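Long-range contacts in acetone carboxylase alpha subunit (Xanthobacter autotrophicus Py2, PDB 5M45), which forms the manganese-binding alpha subunit of a carboxylase and belongs to the hydantoinase B/oxoprolinase family: residues Ala347-Phe352 and Val771-Glu776; Leu332-Ser337 and Phe380-Gly385; Val112-Ala117 and Ile146-Pro151. All coordinates share one frame; numbering follows the deposited sequence.

Contact 1 of 3, residues Ala347-Phe352 and Val771-Glu776. With AE4 (3,6,9,12,15-pentaoxaheptadecan-1-ol), chain P.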
# COMPACT_ATOMS: atom_id res chain seq x y z
N ALA A 347 -18.69 -1.27 3.86
CA ALA A 347 -18.43 -2.21 4.94
C ALA A 347 -18.36 -3.68 4.47
O ALA A 347 -17.95 -3.97 3.30
CB ALA A 347 -19.45 -1.97 6.09
N HIS A 348 -18.65 -4.62 5.37
CA HIS A 348 -18.50 -6.05 5.13
C HIS A 348 -19.49 -6.76 6.03
O HIS A 348 -19.87 -6.20 7.08
CB HIS A 348 -17.06 -6.46 5.44
CG HIS A 348 -16.69 -7.86 5.05
ND1 HIS A 348 -17.01 -8.95 5.82
CD2 HIS A 348 -15.93 -8.34 4.03
CE1 HIS A 348 -16.52 -10.05 5.27
NE2 HIS A 348 -15.84 -9.71 4.19
N GLN A 349 -19.91 -7.96 5.64
CA GLN A 349 -20.88 -8.72 6.44
C GLN A 349 -20.42 -8.93 7.90
O GLN A 349 -21.21 -8.86 8.83
CB GLN A 349 -21.30 -10.03 5.73
CG GLN A 349 -20.23 -11.12 5.68
CD GLN A 349 -20.79 -12.40 5.04
OE1 GLN A 349 -21.08 -13.37 5.72
NE2 GLN A 349 -20.95 -12.39 3.74
N VAL A 350 -19.14 -9.20 8.11
CA VAL A 350 -18.56 -9.39 9.44
C VAL A 350 -18.61 -8.12 10.30
O VAL A 350 -19.07 -8.18 11.45
CB VAL A 350 -17.10 -9.91 9.37
CG1 VAL A 350 -16.46 -9.92 10.74
CG2 VAL A 350 -17.02 -11.32 8.74
N SER A 351 -18.12 -6.99 9.80
CA SER A 351 -18.15 -5.76 10.59
C SER A 351 -19.60 -5.29 10.86
O SER A 351 -19.90 -4.83 11.95
CB SER A 351 -17.33 -4.65 9.92
OG SER A 351 -17.80 -4.34 8.60
N PHE A 352 -20.48 -5.42 9.85
CA PHE A 352 -21.87 -5.05 10.04
C PHE A 352 -22.58 -5.87 11.14
O PHE A 352 -23.19 -5.29 12.04
CB PHE A 352 -22.66 -5.14 8.73
CG PHE A 352 -24.08 -4.61 8.83
CD1 PHE A 352 -24.32 -3.26 8.75
CD2 PHE A 352 -25.12 -5.46 9.03
CE1 PHE A 352 -25.62 -2.75 8.87
CE2 PHE A 352 -26.45 -4.97 9.11
CZ PHE A 352 -26.69 -3.62 9.06
N VAL A 771 -15.41 -16.97 3.85
CA VAL A 771 -16.22 -17.62 4.89
C VAL A 771 -17.60 -16.96 4.92
O VAL A 771 -17.69 -15.75 4.98
CB VAL A 771 -15.53 -17.55 6.28
CG1 VAL A 771 -16.29 -18.44 7.29
CG2 VAL A 771 -14.07 -17.96 6.17
N GLN A 772 -18.65 -17.77 4.94
CA GLN A 772 -20.00 -17.23 4.88
C GLN A 772 -20.60 -17.16 6.30
O GLN A 772 -20.58 -18.16 7.02
CB GLN A 772 -20.83 -18.13 3.97
CG GLN A 772 -22.16 -17.52 3.55
CD GLN A 772 -21.99 -16.21 2.81
OE1 GLN A 772 -22.61 -15.18 3.14
NE2 GLN A 772 -21.13 -16.22 1.81
N PHE A 773 -21.07 -15.98 6.71
CA PHE A 773 -21.65 -15.79 8.05
C PHE A 773 -23.14 -15.39 8.04
O PHE A 773 -23.73 -15.36 9.10
CB PHE A 773 -20.86 -14.73 8.86
CG PHE A 773 -19.41 -15.02 9.03
CD1 PHE A 773 -18.94 -15.80 10.10
CD2 PHE A 773 -18.50 -14.51 8.16
CE1 PHE A 773 -17.58 -16.08 10.23
CE2 PHE A 773 -17.12 -14.73 8.32
CZ PHE A 773 -16.67 -15.54 9.35
N VAL A 774 -23.70 -15.03 6.88
CA VAL A 774 -25.07 -14.52 6.77
C VAL A 774 -25.76 -15.15 5.55
O VAL A 774 -25.10 -15.74 4.70
CB VAL A 774 -25.11 -12.97 6.61
CG1 VAL A 774 -24.33 -12.28 7.73
CG2 VAL A 774 -24.52 -12.52 5.27
N GLU A 775 -27.07 -15.01 5.47
CA GLU A 775 -27.83 -15.30 4.25
C GLU A 775 -27.69 -14.08 3.36
O GLU A 775 -27.72 -12.97 3.86
CB GLU A 775 -29.32 -15.55 4.54
CG GLU A 775 -29.57 -16.78 5.37
CD GLU A 775 -31.01 -16.88 5.85
OE1 GLU A 775 -31.95 -16.56 5.05
OE2 GLU A 775 -31.22 -17.24 7.03
N GLU A 776 -27.50 -14.30 2.05
CA GLU A 776 -27.25 -13.18 1.12
C GLU A 776 -27.98 -13.23 -0.22
O GLU A 776 -28.99 -13.91 -0.30
CB GLU A 776 -25.75 -12.98 0.93
CG GLU A 776 -25.04 -14.13 0.29
CD GLU A 776 -23.57 -13.85 0.10
OE1 GLU A 776 -23.05 -14.33 -0.93
OE2 GLU A 776 -22.92 -13.15 0.94
OXT GLU A 776 -27.65 -12.47 -1.17
C2 AE4 P . -28.99 -21.32 9.38
C3 AE4 P . -27.61 -21.94 9.20
O4 AE4 P . -27.00 -22.12 10.49
C5 AE4 P . -25.93 -23.07 10.54
C6 AE4 P . -24.94 -22.71 11.66
O7 AE4 P . -23.68 -22.23 11.15
C8 AE4 P . -23.78 -20.92 10.58
C9 AE4 P . -22.43 -20.53 9.99
C11 AE4 P . -21.88 -18.37 10.91
O10 AE4 P . -21.70 -19.78 10.96
C12 AE4 P . -22.10 -17.85 12.32
O13 AE4 P . -20.85 -17.59 12.96
C14 AE4 P . -20.97 -16.61 13.98
C15 AE4 P . -19.67 -16.51 14.76
O16 AE4 P . -18.69 -15.87 13.94
C17 AE4 P . -18.52 -14.48 14.21
C18 AE4 P . -17.33 -14.00 13.39
O19 AE4 P . -16.16 -14.77 13.74
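Gln-349, in the first turn of helix 349-361, reaches out to the C-terminal tail and takes hold of its backbone. Its OE1 accepts from Phe-773 N at 2.8 Å, with the donor nearly in line with the side-chain C=O and an N-H...O angle of 152°. CG sits between the backbone N and the carbonyl carbon (chi1 71°), and the chain then runs out extended, which carries the amide to the tail. Val-774 slides past this side chain in the opposite direction, its CG2 lying 3.7 Å from Gln-349 CD, so the amide is flanked by a methyl group as well as held by the bond. The NH2 end is turned toward Glu-776, with Gln-349 NE2 3.5 Å from Glu-776 OE2; that carboxylate oxygen has its firm partner in Asn-389, whose OD1 also accepts weakly from Gln-349 NE2.

Beside the polar grip, Val-350 CG2 packs obliquely against the Phe-773 ring, 3.4 Å from CE2. From helix 111-124, Ala-117 and Lys-120 touch the same phenylalanine. The ligand 3,6,9,12,15-pentaoxaheptadecan-1-ol (AE4) runs past it too, with its C18 3.8 Å from Phe-773 CE1.

At the helix start, His-348 ND1 accepts from Val-350 N at 3.1 Å, in the plane of the imidazole. This is a histidine N-cap, and the tail docks against the capped helix start and contributes Phe-773 to the ligand pocket.

Contact 2 of 3, residues Leu332-Ser337 and Phe380-Gly385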
# COMPACT_ATOMS: atom_id res chain seq x y z
N LEU A 332 -32.78 -10.56 11.52
CA LEU A 332 -32.66 -9.21 10.99
C LEU A 332 -32.37 -9.25 9.50
O LEU A 332 -31.34 -9.79 9.09
CB LEU A 332 -31.58 -8.44 11.73
CG LEU A 332 -31.92 -8.31 13.22
CD1 LEU A 332 -31.14 -9.30 14.04
CD2 LEU A 332 -31.65 -6.90 13.75
N ASP A 333 -33.28 -8.68 8.69
CA ASP A 333 -33.25 -8.76 7.23
C ASP A 333 -33.15 -7.34 6.67
O ASP A 333 -34.03 -6.50 6.95
CB ASP A 333 -34.52 -9.49 6.75
CG ASP A 333 -34.56 -9.74 5.23
OD1 ASP A 333 -33.79 -9.14 4.45
OD2 ASP A 333 -35.38 -10.58 4.79
N PHE A 334 -32.10 -7.07 5.89
CA PHE A 334 -31.80 -5.74 5.34
C PHE A 334 -32.11 -5.58 3.83
O PHE A 334 -31.57 -4.68 3.18
CB PHE A 334 -30.36 -5.35 5.71
CG PHE A 334 -30.16 -5.19 7.20
CD1 PHE A 334 -29.90 -6.30 8.01
CD2 PHE A 334 -30.33 -3.96 7.82
CE1 PHE A 334 -29.77 -6.15 9.40
CE2 PHE A 334 -30.22 -3.82 9.19
CZ PHE A 334 -29.94 -4.92 9.99
N GLU A 335 -33.01 -6.42 3.30
CA GLU A 335 -33.60 -6.24 1.98
C GLU A 335 -34.04 -4.81 1.76
O GLU A 335 -34.76 -4.25 2.59
CB GLU A 335 -34.85 -7.13 1.84
CG GLU A 335 -35.71 -6.98 0.54
CD GLU A 335 -35.18 -7.84 -0.62
OE1 GLU A 335 -35.69 -7.80 -1.77
OE2 GLU A 335 -34.23 -8.58 -0.38
N GLY A 336 -33.61 -4.22 0.65
CA GLY A 336 -33.91 -2.85 0.33
C GLY A 336 -32.78 -1.84 0.50
O GLY A 336 -32.92 -0.69 0.11
N SER A 337 -31.67 -2.28 1.06
CA SER A 337 -30.53 -1.38 1.32
C SER A 337 -29.86 -0.93 0.02
O SER A 337 -29.95 -1.60 -1.02
CB SER A 337 -29.49 -2.07 2.24
OG SER A 337 -30.03 -2.38 3.52
N PHE A 380 -29.05 -13.42 10.29
CA PHE A 380 -28.87 -12.18 9.53
C PHE A 380 -29.04 -12.44 8.04
O PHE A 380 -28.55 -13.43 7.52
CB PHE A 380 -27.47 -11.57 9.75
CG PHE A 380 -27.08 -11.30 11.19
CD1 PHE A 380 -27.39 -10.08 11.81
CD2 PHE A 380 -26.30 -12.22 11.91
CE1 PHE A 380 -26.98 -9.80 13.11
CE2 PHE A 380 -25.87 -11.94 13.20
CZ PHE A 380 -26.23 -10.74 13.80
N ARG A 381 -29.75 -11.53 7.36
CA ARG A 381 -29.85 -11.55 5.90
C ARG A 381 -29.42 -10.19 5.30
O ARG A 381 -30.10 -9.17 5.52
CB ARG A 381 -31.26 -11.96 5.41
CG ARG A 381 -31.42 -11.87 3.90
CD ARG A 381 -32.60 -12.67 3.32
NE ARG A 381 -32.64 -12.59 1.84
CZ ARG A 381 -33.10 -11.56 1.11
NH1 ARG A 381 -33.61 -10.47 1.68
NH2 ARG A 381 -33.06 -11.62 -0.22
N LEU A 382 -28.29 -10.21 4.58
CA LEU A 382 -27.69 -9.03 3.97
C LEU A 382 -27.51 -9.30 2.48
O LEU A 382 -26.57 -10.01 2.08
CB LEU A 382 -26.31 -8.71 4.58
CG LEU A 382 -26.03 -8.71 6.09
CD1 LEU A 382 -24.66 -8.10 6.43
CD2 LEU A 382 -27.11 -8.02 6.83
N PRO A 383 -28.41 -8.75 1.64
CA PRO A 383 -28.30 -9.11 0.23
C PRO A 383 -26.95 -8.73 -0.40
O PRO A 383 -26.43 -7.67 -0.09
CB PRO A 383 -29.47 -8.35 -0.41
CG PRO A 383 -30.46 -8.28 0.68
CD PRO A 383 -29.63 -8.01 1.92
N LYS A 384 -26.40 -9.62 -1.22
CA LYS A 384 -25.08 -9.43 -1.84
C LYS A 384 -25.10 -8.24 -2.80
O LYS A 384 -25.97 -8.13 -3.65
CB LYS A 384 -24.66 -10.73 -2.59
CG LYS A 384 -23.21 -10.81 -3.09
CD LYS A 384 -22.17 -10.68 -1.97
CE LYS A 384 -20.74 -10.94 -2.47
NZ LYS A 384 -19.73 -10.70 -1.40
N GLY A 385 -24.11 -7.37 -2.69
CA GLY A 385 -24.04 -6.14 -3.49
C GLY A 385 -24.44 -4.85 -2.81
O GLY A 385 -24.15 -3.76 -3.35
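Leu-332 pairs with Phe-380 and Asp-333 with Arg-381 as the ends of two parallel strands, 330-333 and 378-381, whose short segments run only 9° apart. Arg-381 is bonded on both sides of its CA: its N donates to Leu-332 O at 2.9 Å, and its O accepts from Phe-334 N at 2.9 Å. Beyond Phe-334 the first segment leaves the sheet in a type II turn ending at Ser-337, where Ser-337 N and OG both donate to Phe-334 O.

On one face Leu-332 CD1 comes obliquely to the Phe-380 ring, 4.3 Å from Phe-380 CE1. Leu-382 CD2 packs against Phe-334 CD1 at 3.5 Å, the two side chains pointing the same way; Phe-352 of helix 349-361 meets the Phe-334 ring edge-to-face.

The other face carries the charge. Arg-381, extended from CG to NE with CG trans to the backbone N (chi1 175°), runs alongside Asp-333 and on to Glu-335. Its NH1 meets the syn lone pair of Asp-333 OD1 at 3.1 Å. NH1 also donates to Glu-335 OE2 at 2.9 Å, and NH2 reaches that oxygen at 3.3 Å. Both oxygens lie near the guanidinium plane, but both nitrogens approach Glu-335 OE2 from one face of its carboxylate, about 30° out. Asp-333 OD1 also accepts from Glu-335 N, 3.1 Å away, closing an Asx turn.

Arg-727 NH2 forms a salt bridge with Asp-333 OD2; the Arg-727 backbone N donates to Glu-335 OE1. Asp-333 thus sits between two arginine side chains whose like charges come close; with Glu-335 it would offset them, which probably favours the ionised acids.

Contact 3 of 3, residues Val112-Ala117 and Ile146-Pro151. With MN (manganese (II) ion), chain M; AE4 (3,6,9,12,15-pentaoxaheptadecan-1-ol), chain P.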
# COMPACT_ATOMS: atom_id res chain seq x y z
N VAL A 112 -13.94 -8.60 18.54
CA VAL A 112 -14.21 -9.99 18.94
C VAL A 112 -14.59 -10.76 17.65
O VAL A 112 -13.98 -11.80 17.33
CB VAL A 112 -15.30 -10.11 20.03
CG1 VAL A 112 -15.75 -11.54 20.22
CG2 VAL A 112 -14.83 -9.51 21.36
N GLY A 113 -15.54 -10.20 16.88
CA GLY A 113 -15.97 -10.78 15.61
C GLY A 113 -14.98 -10.67 14.47
O GLY A 113 -14.76 -11.65 13.76
N THR A 114 -14.35 -9.50 14.28
CA THR A 114 -13.39 -9.32 13.14
C THR A 114 -12.16 -10.22 13.27
O THR A 114 -11.74 -10.85 12.29
CB THR A 114 -12.93 -7.87 12.95
OG1 THR A 114 -12.14 -7.47 14.07
CG2 THR A 114 -14.09 -6.93 12.80
N MET A 115 -11.58 -10.34 14.45
CA MET A 115 -10.35 -11.17 14.65
C MET A 115 -10.68 -12.68 14.54
O MET A 115 -9.89 -13.45 13.98
CB MET A 115 -9.65 -10.85 15.98
CG MET A 115 -9.01 -9.46 16.01
SD MET A 115 -8.05 -9.03 17.51
CE MET A 115 -9.28 -9.05 18.78
N GLY A 116 -11.87 -13.08 15.02
CA GLY A 116 -12.32 -14.46 14.81
C GLY A 116 -12.54 -14.80 13.34
O GLY A 116 -12.19 -15.92 12.88
N ALA A 117 -13.13 -13.86 12.59
CA ALA A 117 -13.31 -14.05 11.16
C ALA A 117 -11.96 -14.12 10.40
O ALA A 117 -11.86 -14.83 9.42
CB ALA A 117 -14.22 -12.97 10.59
N ILE A 146 -11.77 -9.38 4.23
CA ILE A 146 -12.08 -10.59 4.98
C ILE A 146 -12.78 -10.28 6.33
O ILE A 146 -12.95 -11.19 7.15
CB ILE A 146 -10.83 -11.48 5.19
CG1 ILE A 146 -9.83 -10.87 6.15
CG2 ILE A 146 -10.15 -11.77 3.84
CD1 ILE A 146 -8.66 -11.76 6.45
N GLY A 147 -13.22 -9.02 6.52
CA GLY A 147 -14.14 -8.70 7.60
C GLY A 147 -13.85 -7.54 8.54
O GLY A 147 -14.76 -7.17 9.31
N ASN A 148 -12.67 -6.95 8.48
CA ASN A 148 -12.29 -5.87 9.41
C ASN A 148 -13.10 -4.55 9.18
O ASN A 148 -13.59 -4.31 8.07
CB ASN A 148 -10.79 -5.55 9.32
CG ASN A 148 -10.23 -4.83 10.57
OD1 ASN A 148 -10.83 -4.87 11.66
ND2 ASN A 148 -9.05 -4.21 10.42
N VAL A 149 -13.16 -3.69 10.21
CA VAL A 149 -13.84 -2.41 10.13
C VAL A 149 -13.16 -1.47 9.14
O VAL A 149 -13.81 -0.94 8.22
CB VAL A 149 -13.89 -1.75 11.53
CG1 VAL A 149 -14.48 -0.34 11.41
CG2 VAL A 149 -14.69 -2.59 12.51
N HIS A 150 -11.86 -1.27 9.33
CA HIS A 150 -11.07 -0.37 8.48
C HIS A 150 -9.59 -0.61 8.71
O HIS A 150 -9.22 -1.22 9.71
CB HIS A 150 -11.45 1.14 8.67
CG HIS A 150 -11.22 1.69 10.04
ND1 HIS A 150 -11.30 3.04 10.30
CD2 HIS A 150 -10.90 1.11 11.22
CE1 HIS A 150 -11.12 3.26 11.60
NE2 HIS A 150 -10.88 2.11 12.18
N PRO A 151 -8.72 -0.13 7.80
CA PRO A 151 -7.28 -0.40 7.96
C PRO A 151 -6.61 0.09 9.26
O PRO A 151 -5.71 -0.59 9.77
CB PRO A 151 -6.66 0.27 6.73
CG PRO A 151 -7.77 0.23 5.69
CD PRO A 151 -9.02 0.51 6.49
MN MN M . -10.62 2.03 14.49
C2 AE4 P . -28.99 -21.32 9.38
C3 AE4 P . -27.61 -21.94 9.20
O4 AE4 P . -27.00 -22.12 10.49
C5 AE4 P . -25.93 -23.07 10.54
C6 AE4 P . -24.94 -22.71 11.66
O7 AE4 P . -23.68 -22.23 11.15
C8 AE4 P . -23.78 -20.92 10.58
C9 AE4 P . -22.43 -20.53 9.99
C11 AE4 P . -21.88 -18.37 10.91
O10 AE4 P . -21.70 -19.78 10.96
C12 AE4 P . -22.10 -17.85 12.32
O13 AE4 P . -20.85 -17.59 12.96
C14 AE4 P . -20.97 -16.61 13.98
C15 AE4 P . -19.67 -16.51 14.76
O16 AE4 P . -18.69 -15.87 13.94
C17 AE4 P . -18.52 -14.48 14.21
C18 AE4 P . -17.33 -14.00 13.39
O19 AE4 P . -16.16 -14.77 13.74
O HOH W 1 -11.99 -10.02 9.59
O HOH W 2 -13.33 -13.97 7.13
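Thr-114 and Asn-148 bring the two backbones closest, their CA atoms 5.2 Å apart, where helix 111-124 passes the metal-binding loop between strands 138-141 and 153-162. Both strands belong to the seven-stranded antiparallel sheet of this hydantoinase B/oxoprolinase-type subunit.

Thr-114 points at the loop and does most of the touching. Its CG2 methyl, trans to its own carbonyl carbon and beside the backbone N, rests 3.6 Å from Gly-147 O and also lies near Asn-148 CA and the Val-149 side chain. The hydroxyl occupies the position between N and the carbonyl carbon (chi1 67°) and is engaged with His-111 ND1, one turn back in the helix. Asn-148 crosses the threonine at a slant, but its amide serves the loop itself: ND2 donates to Asp-153 O and Asn-142 O.

One turn on, Ala-117 CB lies 4.1 Å from Ile-146 O. Next to it, Gly-147 has a positive phi of 130°, a conformation that suits a residue with no side chain, and it brings the loop backbone close to the helix.

Two waters complete the joint. Both donate to Ile-146 O; one also donates to Thr-114 O, the other to Ala-117 O, so a single loop carbonyl is tied to two helix carbonyls that could not bond to it directly.

On its ligand side the same helix presents Gly-113 and Gly-116 to 3,6,9,12,15-pentaoxaheptadecan-1-ol (AE4), whose O19 donates a weak hydrogen bond to Gly-113 O. At the far end of the loop His-150, its ring edge-to-face with Trp-401, joins Asp-153 and His-175 at the manganese, binding it through NE2 at 2.3 Å.

How the contacts relate
Contact 1 lies between the other two, its centre about 10 Å from the centre of each. It touches contact 2 through the C-terminal tail, which runs along the edge of strand 378-381 and its continuation: Glu-775 N lies 3.0 Å from Phe-380 O, and Glu-775 O 2.9 Å from Leu-382 N, both probable hydrogen bonds. Toward contact 3, Val-350 CG2 packs on Ala-117 CB at 3.7 Å. Contacts 1 and 3 both border AE4. In contact 2, the side chain of Phe-380 is about 7 Å from the bound AE4. Contacts 2 and 3 do not meet, their nearest atoms being about 10 Å apart. Contact 3 supplies a manganese ligand; the side chain of Val-350 is about 14 Å from that metal.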